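Local coordinates for protein spore cortex-lytic enzyme (Bacillus cereus ATCC 14579, PDB 6TCI) that probably cleaves the N-acetylmuramyl-L-alanine amide bond of spore cortex peptidoglycan during germination, this chain being the enzyme's N-terminal, putative peptidoglycan-binding domain, at residues I17-Q20 and S21-Y25. Numbering follows the deposited sequence.
Sequences IELQ and SRLKY
Successive turns of helix 14-25, the first helix of this putative peptidoglycan-binding domain, which has three helices and no strands, are joined by an i to i+4 salt bridge between E18 and R22, with an i to i+4 leucine pair, L19 and L23, beside it. The two charged side chains run alongside each other and point the same way. With CG anti to the backbone N (chi1 177°) and the chain extended beyond it, E18 brings OE2 to the guanidinium edge of R22. R22 NE lies 2.8 Å from E18 OE2 and meets its anti lone pair, the one away from OE1; R22 NH2, 3.1 Å from E18 OE2, comes from above the carboxylate plane by a more bent bond. The oxygen sits in the guanidinium plane; the carboxylate and guanidinium planes are 41° apart, and the single oxygen OE2 takes both N-H groups, from NE and NH2. R22 NH1 bonds T72 OG1, tying the helix to the chain's C-terminal end.

L19 and L23 also lie side by side, L19 CG 4.0 Å from L23 CD1. Both rest on L68 of helix 62-71, and L23 reaches A44, L45 and F48 of helix 39-51, which places the pair in the core where the three helices meet.

One residue before E18, the carbonyl of I17 accepts twice from S21: S21 N lies 2.9 Å from I17 O, and S21 OG 2.8 Å from that oxygen. They arrive from opposite faces of the carbonyl plane. A chi1 of -61° turns OG back over the preceding turn to make this bond. The serine hydroxyl thus spends its proton on its own helix, while the double grip on E18 OE2, with NH1 held separately, should restrict rotation of the guanidinium.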
# COMPACT_ATOMS: atom_id res chain seq x y z
N ILE A 17 4.86 -5.67 4.16
CA ILE A 17 3.91 -6.68 4.63
C ILE A 17 2.61 -6.02 5.08
O ILE A 17 1.51 -6.45 4.70
CB ILE A 17 4.52 -7.53 5.76
CG1 ILE A 17 5.71 -8.34 5.24
CG2 ILE A 17 3.47 -8.48 6.32
CD1 ILE A 17 6.55 -8.94 6.33
N GLU A 18 2.70 -4.97 5.91
CA GLU A 18 1.48 -4.31 6.36
C GLU A 18 0.75 -3.64 5.20
O GLU A 18 -0.49 -3.69 5.13
CB GLU A 18 1.77 -3.30 7.47
CG GLU A 18 0.53 -2.54 7.90
CD GLU A 18 0.73 -1.74 9.17
OE1 GLU A 18 1.74 -1.97 9.88
OE2 GLU A 18 -0.13 -0.87 9.44
N LEU A 19 1.49 -3.01 4.29
CA LEU A 19 0.87 -2.37 3.13
C LEU A 19 0.11 -3.39 2.29
O LEU A 19 -1.06 -3.17 1.93
CB LEU A 19 1.93 -1.67 2.29
CG LEU A 19 1.43 -1.06 0.98
CD1 LEU A 19 0.60 0.16 1.28
CD2 LEU A 19 2.59 -0.68 0.07
N GLN A 20 0.76 -4.50 1.95
CA GLN A 20 0.10 -5.53 1.15
C GLN A 20 -1.10 -6.11 1.88
O GLN A 20 -2.14 -6.36 1.26
CB GLN A 20 1.09 -6.65 0.80
CG GLN A 20 2.16 -6.23 -0.19
CD GLN A 20 3.22 -7.30 -0.36
OE1 GLN A 20 3.42 -8.14 0.52
NE2 GLN A 20 3.92 -7.27 -1.50
N SER A 21 -0.98 -6.31 3.19
CA SER A 21 -2.08 -6.89 3.96
C SER A 21 -3.28 -5.95 4.03
O SER A 21 -4.43 -6.39 3.89
CB SER A 21 -1.60 -7.24 5.37
OG SER A 21 -0.55 -8.20 5.33
N ARG A 22 -3.03 -4.65 4.27
CA ARG A 22 -4.14 -3.71 4.29
C ARG A 22 -4.79 -3.60 2.91
O ARG A 22 -6.03 -3.56 2.80
CB ARG A 22 -3.68 -2.34 4.78
CG ARG A 22 -3.40 -2.30 6.28
CD ARG A 22 -3.07 -0.89 6.75
NE ARG A 22 -2.66 -0.84 8.15
CZ ARG A 22 -3.50 -0.70 9.18
NH1 ARG A 22 -4.81 -0.62 8.98
NH2 ARG A 22 -3.02 -0.63 10.41
N LEU A 23 -3.98 -3.56 1.85
CA LEU A 23 -4.54 -3.50 0.51
C LEU A 23 -5.33 -4.77 0.19
O LEU A 23 -6.34 -4.71 -0.53
CB LEU A 23 -3.44 -3.28 -0.53
CG LEU A 23 -2.78 -1.90 -0.56
CD1 LEU A 23 -1.56 -1.92 -1.46
CD2 LEU A 23 -3.76 -0.85 -1.04
N LYS A 24 -4.89 -5.92 0.70
CA LYS A 24 -5.64 -7.15 0.48
C LYS A 24 -6.97 -7.10 1.21
O LYS A 24 -8.01 -7.46 0.64
CB LYS A 24 -4.81 -8.35 0.93
CG LYS A 24 -5.57 -9.67 0.86
CD LYS A 24 -4.66 -10.84 1.17
CE LYS A 24 -3.65 -11.06 0.06
NZ LYS A 24 -4.32 -11.42 -1.22
N TYR A 25 -6.96 -6.65 2.47
CA TYR A 25 -8.20 -6.55 3.25
C TYR A 25 -9.21 -5.65 2.56
O TYR A 25 -10.42 -5.90 2.64
CB TYR A 25 -7.86 -6.02 4.64
CG TYR A 25 -8.97 -6.16 5.66
CD1 TYR A 25 -9.23 -7.38 6.26
CD2 TYR A 25 -9.75 -5.07 6.02
CE1 TYR A 25 -10.23 -7.51 7.19
CE2 TYR A 25 -10.76 -5.19 6.95
CZ TYR A 25 -11.00 -6.42 7.54
OH TYR A 25 -12.00 -6.57 8.47